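PDB 4EDP: ABC transporter, substrate-binding protein from Clostridium perfringens, which probably captures a solute outside the cell membrane and delivers it to the permease of an ABC importer. Local coordinates for residues A[51-56]-A[280-285]; A[36-41]-A[85-90]. All coordinates share one frame; numbering follows the deposited sequence.

Interaction 1: residues A[51-56]-A[280-285]; sequences ETVFEP and YEFINY
Two helices that pack on the same lobe of a periplasmic-binding-protein fold meet where F282 and Y285 of helix 276-286 reach V53 and F54 of helix 46-61. Their short axes run nearly antiparallel, at 149°, and come no closer than 11.6 Å, a spacing that the long aromatic side chains bridge. Y285 reaches across to the backbone of helix 46-61: its OH donates a hydrogen bond of 2.6 Å to V53 O, meeting the oxygen in the carbonyl plane and on a lone pair. P56 has no N-H to give to the preceding turn, and the helix is kinked there; T52 O, its would-be alpha-helical acceptor, has a weak hydrogen bond from K294 NZ. The proline also touches the same hydroxyl, with P56 CB 3.6 Å from Y285 OH. Away from the hydroxyl the contact turns apolar. V53 CG1, set anti to the backbone N (chi1 177°), lies 3.9 Å from F282 CZ. The F54 and F282 rings meet rim to rim with planes only 14° apart, neither lying over the other, and both also rest on Y91 of strand 89-93. F57 packs against F282 and Y285 alike. The nearest atoms of the two phenylalanines are F54 CE1 and F282 CZ, 3.5 Å apart.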
loop_
_atom_site.group_PDB
_atom_site.type_symbol
_atom_site.label_atom_id
_atom_site.label_comp_id
_atom_site.label_asym_id
_atom_site.label_seq_id
_atom_site.Cartn_x
_atom_site.Cartn_y
_atom_site.Cartn_z
ATOM N N GLU A 51 16.334 12.696 9.719
ATOM C CA GLU A 51 17.621 12.910 9.076
ATOM C C GLU A 51 17.535 12.975 7.551
ATOM O O GLU A 51 18.130 13.843 6.909
ATOM C CB GLU A 51 18.555 11.766 9.481
ATOM C CG GLU A 51 19.921 11.799 8.839
ATOM C CD GLU A 51 20.768 10.595 9.234
ATOM O OE1 GLU A 51 20.298 9.760 10.041
ATOM O OE2 GLU A 51 21.899 10.480 8.724
ATOM N N THR A 52 16.762 12.057 6.984
ATOM C CA THR A 52 16.629 11.929 5.547
ATOM C C THR A 52 15.654 12.882 4.875
ATOM O O THR A 52 15.957 13.434 3.821
ATOM C CB THR A 52 16.167 10.493 5.207
ATOM O OG1 THR A 52 17.124 9.560 5.727
ATOM C CG2 THR A 52 16.019 10.305 3.687
ATOM N N VAL A 53 14.493 13.076 5.488
ATOM C CA VAL A 53 13.436 13.885 4.902
ATOM C C VAL A 53 13.173 15.278 5.478
ATOM O O VAL A 53 13.287 16.290 4.779
ATOM C CB VAL A 53 12.101 13.092 4.981
ATOM C CG1 VAL A 53 10.931 13.924 4.452
ATOM C CG2 VAL A 53 12.233 11.781 4.211
ATOM N N PHE A 54 12.852 15.335 6.757
ATOM C CA PHE A 54 12.446 16.588 7.357
ATOM C C PHE A 54 13.518 17.630 7.624
ATOM O O PHE A 54 13.325 18.804 7.321
ATOM C CB PHE A 54 11.647 16.299 8.618
ATOM C CG PHE A 54 10.463 15.415 8.366
ATOM C CD1 PHE A 54 9.447 15.833 7.524
ATOM C CD2 PHE A 54 10.351 14.179 8.975
ATOM C CE1 PHE A 54 8.356 15.025 7.277
ATOM C CE2 PHE A 54 9.244 13.373 8.737
ATOM C CZ PHE A 54 8.255 13.797 7.877
ATOM N N GLU A 55 14.634 17.213 8.196
ATOM C CA GLU A 55 15.692 18.163 8.519
ATOM C C GLU A 55 16.238 18.915 7.314
ATOM O O GLU A 55 16.439 20.139 7.390
ATOM C CB GLU A 55 16.819 17.471 9.283
ATOM C CG GLU A 55 16.526 17.241 10.760
ATOM C CD GLU A 55 16.563 18.527 11.592
ATOM O OE1 GLU A 55 16.538 19.640 11.011
ATOM O OE2 GLU A 55 16.633 18.424 12.843
ATOM N N PRO A 56 16.488 18.207 6.202
ATOM C CA PRO A 56 17.010 18.949 5.071
ATOM C C PRO A 56 16.036 20.016 4.593
ATOM O O PRO A 56 16.456 21.127 4.269
ATOM C CB PRO A 56 17.240 17.865 4.021
ATOM C CG PRO A 56 17.500 16.647 4.826
ATOM C CD PRO A 56 16.547 16.754 5.971
ATOM N N TYR A 280 2.562 22.944 0.179
ATOM C CA TYR A 280 2.745 22.596 -1.234
ATOM C C TYR A 280 4.223 22.378 -1.559
ATOM O O TYR A 280 4.570 21.441 -2.265
ATOM C CB TYR A 280 2.180 23.676 -2.155
ATOM C CG TYR A 280 0.705 23.554 -2.420
ATOM C CD1 TYR A 280 0.235 22.636 -3.346
ATOM C CD2 TYR A 280 -0.220 24.370 -1.781
ATOM C CE1 TYR A 280 -1.116 22.522 -3.610
ATOM C CE2 TYR A 280 -1.580 24.261 -2.044
ATOM C CZ TYR A 280 -2.019 23.335 -2.958
ATOM O OH TYR A 280 -3.364 23.194 -3.240
ATOM N N GLU A 281 5.092 23.263 -1.069
ATOM C CA GLU A 281 6.530 23.124 -1.298
ATOM C C GLU A 281 7.020 21.787 -0.764
ATOM O O GLU A 281 7.842 21.113 -1.395
ATOM C CB GLU A 281 7.318 24.293 -0.658
ATOM C CG GLU A 281 7.122 25.616 -1.378
ATOM C CD GLU A 281 7.777 26.793 -0.671
ATOM O OE1 GLU A 281 8.164 26.664 0.504
ATOM O OE2 GLU A 281 7.874 27.861 -1.288
ATOM N N PHE A 282 6.513 21.388 0.394
ATOM C CA PHE A 282 6.934 20.139 0.974
ATOM C C PHE A 282 6.505 18.923 0.150
ATOM O O PHE A 282 7.304 17.994 -0.044
ATOM C CB PHE A 282 6.446 19.967 2.410
ATOM C CG PHE A 282 6.940 18.699 3.024
ATOM C CD1 PHE A 282 8.147 18.663 3.683
ATOM C CD2 PHE A 282 6.236 17.528 2.871
ATOM C CE1 PHE A 282 8.635 17.481 4.202
ATOM C CE2 PHE A 282 6.710 16.339 3.400
ATOM C CZ PHE A 282 7.906 16.316 4.067
ATOM N N ILE A 283 5.269 18.915 -0.339
ATOM C CA ILE A 283 4.795 17.773 -1.146
ATOM C C ILE A 283 5.636 17.676 -2.410
ATOM O O ILE A 283 6.073 16.582 -2.812
ATOM C CB ILE A 283 3.282 17.860 -1.443
ATOM C CG1 ILE A 283 2.491 17.756 -0.135
ATOM C CG2 ILE A 283 2.842 16.756 -2.457
ATOM C CD1 ILE A 283 0.955 17.830 -0.281
ATOM N N ASN A 284 5.889 18.824 -3.035
ATOM C CA ASN A 284 6.713 18.867 -4.238
ATOM C C ASN A 284 8.113 18.321 -3.946
ATOM O O ASN A 284 8.695 17.584 -4.750
ATOM C CB ASN A 284 6.795 20.286 -4.796
ATOM C CG ASN A 284 7.428 20.329 -6.163
ATOM O OD1 ASN A 284 6.988 19.646 -7.085
ATOM N ND2 ASN A 284 8.451 21.151 -6.312
ATOM N N TYR A 285 8.643 18.661 -2.773
ATOM C CA TYR A 285 9.938 18.163 -2.323
ATOM C C TYR A 285 9.914 16.645 -2.117
ATOM O O TYR A 285 10.832 15.931 -2.565
ATOM C CB TYR A 285 10.307 18.902 -1.031
ATOM C CG TYR A 285 11.381 18.302 -0.157
ATOM C CD1 TYR A 285 12.735 18.543 -0.396
ATOM C CD2 TYR A 285 11.036 17.564 0.963
ATOM C CE1 TYR A 285 13.731 18.010 0.450
ATOM C CE2 TYR A 285 12.008 17.033 1.805
ATOM C CZ TYR A 285 13.349 17.257 1.539
ATOM O OH TYR A 285 14.298 16.722 2.384
#

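Interaction 2: residues A[36-41]-A[85-90]; sequences KLVVST and SQIDIT. With ACT (acetate ion), chain F.
Strand 37-41 and the start of strand 89-93 run side by side as parallel neighbours in the sheet of an alpha/beta lobe, as in other periplasmic binding proteins; V39 pairs with I89 and S40 with T90. In the ladder S40 N donates to I89 O at 2.9 Å, while V38 O is gripped twice, by D88 N at 3.0 Å and by I89 N at 3.3 Å. Just before the second strand begins, a carboxylate takes over the role of a backbone acceptor: D88 OD2 receives V38 N at 2.9 Å in an almost straight bond (176°), through its anti lone pair. The other oxygen, D88 OD1, is held by S273 and N275, so both ends of the carboxylate are fixed. L37 CD1 lies against D88 CB, and V38 CB comes within 3.4 Å of Q86 O. V39 and I89 lie side by side on one face of the sheet, with V39 CG2 3.8 Å from I89 CG1. On the other face, I87 CD1 meets S40 CB, and S40 OG bonds to R75. Next to S40, T41 OG1 donates a hydrogen bond of 2.6 Å to OXT of a bound acetate, probably from the crystallisation liquor.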
loop_
_atom_site.group_PDB
_atom_site.type_symbol
_atom_site.label_atom_id
_atom_site.label_comp_id
_atom_site.label_asym_id
_atom_site.label_seq_id
_atom_site.Cartn_x
_atom_site.Cartn_y
_atom_site.Cartn_z
ATOM N N LYS A 36 6.655 27.332 10.839
ATOM C CA LYS A 36 6.435 26.005 11.499
ATOM C C LYS A 36 5.497 25.110 10.692
ATOM O O LYS A 36 4.386 25.517 10.333
ATOM C CB LYS A 36 5.882 26.239 12.904
ATOM C CG LYS A 36 5.532 25.010 13.715
ATOM C CD LYS A 36 5.104 25.465 15.117
ATOM C CE LYS A 36 4.534 24.336 15.960
ATOM N NZ LYS A 36 5.513 23.243 16.188
ATOM N N LEU A 37 5.951 23.898 10.393
ATOM C CA LEU A 37 5.138 22.955 9.640
ATOM C C LEU A 37 4.863 21.751 10.525
ATOM O O LEU A 37 5.799 21.072 10.954
ATOM C CB LEU A 37 5.862 22.534 8.362
ATOM C CG LEU A 37 5.063 21.765 7.314
ATOM C CD1 LEU A 37 3.961 22.658 6.731
ATOM C CD2 LEU A 37 5.985 21.266 6.203
ATOM N N VAL A 38 3.585 21.491 10.798
ATOM C CA VAL A 38 3.178 20.357 11.630
ATOM C C VAL A 38 2.807 19.180 10.733
ATOM O O VAL A 38 1.901 19.288 9.899
ATOM C CB VAL A 38 1.980 20.719 12.542
ATOM C CG1 VAL A 38 1.552 19.508 13.362
ATOM C CG2 VAL A 38 2.344 21.897 13.449
ATOM N N VAL A 39 3.510 18.065 10.904
ATOM C CA VAL A 39 3.297 16.887 10.070
ATOM C C VAL A 39 2.710 15.692 10.828
ATOM O O VAL A 39 3.290 15.230 11.811
ATOM C CB VAL A 39 4.638 16.431 9.457
ATOM C CG1 VAL A 39 4.441 15.167 8.632
ATOM C CG2 VAL A 39 5.280 17.556 8.635
ATOM N N SER A 40 1.556 15.206 10.380
ATOM C CA SER A 40 0.932 14.019 10.973
ATOM C C SER A 40 1.476 12.801 10.223
ATOM O O SER A 40 1.249 12.667 9.014
ATOM C CB SER A 40 -0.584 14.099 10.848
ATOM O OG SER A 40 -1.206 12.909 11.295
ATOM N N THR A 41 2.177 11.912 10.927
ATOM C CA THR A 41 2.771 10.742 10.291
ATOM C C THR A 41 3.035 9.624 11.304
ATOM O O THR A 41 2.838 9.805 12.505
ATOM C CB THR A 41 4.089 11.122 9.573
ATOM O OG1 THR A 41 4.506 10.060 8.698
ATOM C CG2 THR A 41 5.190 11.452 10.585
ATOM N N SER A 85 -7.788 21.462 14.681
ATOM C CA SER A 85 -6.559 20.745 14.371
ATOM C C SER A 85 -5.468 21.697 13.856
ATOM O O SER A 85 -5.748 22.580 13.058
ATOM C CB SER A 85 -6.854 19.663 13.330
ATOM O OG SER A 85 -5.682 18.944 13.010
ATOM N N GLN A 86 -4.228 21.523 14.324
ATOM C CA GLN A 86 -3.112 22.386 13.902
ATOM C C GLN A 86 -2.192 21.697 12.880
ATOM O O GLN A 86 -1.119 22.202 12.543
ATOM C CB GLN A 86 -2.286 22.798 15.110
ATOM C CG GLN A 86 -3.145 23.295 16.260
ATOM C CD GLN A 86 -2.366 24.053 17.296
ATOM O OE1 GLN A 86 -1.939 25.185 17.056
ATOM N NE2 GLN A 86 -2.244 23.478 18.487
ATOM N N ILE A 87 -2.622 20.543 12.400
ATOM C CA ILE A 87 -1.854 19.782 11.423
ATOM C C ILE A 87 -1.888 20.484 10.050
ATOM O O ILE A 87 -2.937 20.966 9.620
ATOM C CB ILE A 87 -2.401 18.340 11.328
ATOM C CG1 ILE A 87 -2.215 17.621 12.672
ATOM C CG2 ILE A 87 -1.706 17.558 10.216
ATOM C CD1 ILE A 87 -2.759 16.223 12.687
ATOM N N ASP A 88 -0.731 20.539 9.386
ATOM C CA ASP A 88 -0.586 21.149 8.053
ATOM C C ASP A 88 -0.624 20.075 6.950
ATOM O O ASP A 88 -1.313 20.206 5.932
ATOM C CB ASP A 88 0.722 21.932 7.989
ATOM C CG ASP A 88 0.718 23.153 8.907
ATOM O OD1 ASP A 88 -0.216 23.983 8.775
ATOM O OD2 ASP A 88 1.662 23.309 9.720
ATOM N N ILE A 89 0.152 19.026 7.136
ATOM C CA ILE A 89 0.134 17.949 6.155
ATOM C C ILE A 89 0.010 16.606 6.840
ATOM O O ILE A 89 0.517 16.409 7.946
ATOM C CB ILE A 89 1.324 17.946 5.207
ATOM C CG1 ILE A 89 2.615 17.696 5.935
ATOM C CG2 ILE A 89 1.386 19.243 4.383
ATOM C CD1 ILE A 89 3.681 17.258 4.994
ATOM N N THR A 90 -0.644 15.682 6.145
ATOM C CA THR A 90 -0.944 14.377 6.683
ATOM C C THR A 90 -0.531 13.219 5.793
ATOM O O THR A 90 -0.924 13.143 4.619
ATOM C CB THR A 90 -2.466 14.281 6.914
ATOM O OG1 THR A 90 -2.883 15.304 7.844
ATOM C CG2 THR A 90 -2.870 12.906 7.445
HETATM C C ACT F . 6.841 7.627 8.273
HETATM O O ACT F . 7.125 6.491 8.714
HETATM O OXT ACT F . 6.470 8.471 9.126
HETATM C CH3 ACT F . 6.943 7.953 6.809
#

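The two contacts illustrate how one lobe is assembled in layers: interaction 2 joins neighbouring strands within the sheet, and interaction 1 joins the helices lying over one of its faces. Both are largely buried, but backbone hydrogen bonds and an aspartate dominate interaction 2, whereas aromatic packing with a single tyrosine-to-carbonyl bond carries interaction 1. They touch directly, F282 CD2 coming 3.3 Å from I89 CD1 and F54 CZ packing on V39 CG1, so the V39 and I89 face is roofed by the phenylalanines of interaction 1. Strand 37-41 is followed in the chain by helix 46-61, and the segments alternate along the chain, interlocking regions remote in sequence.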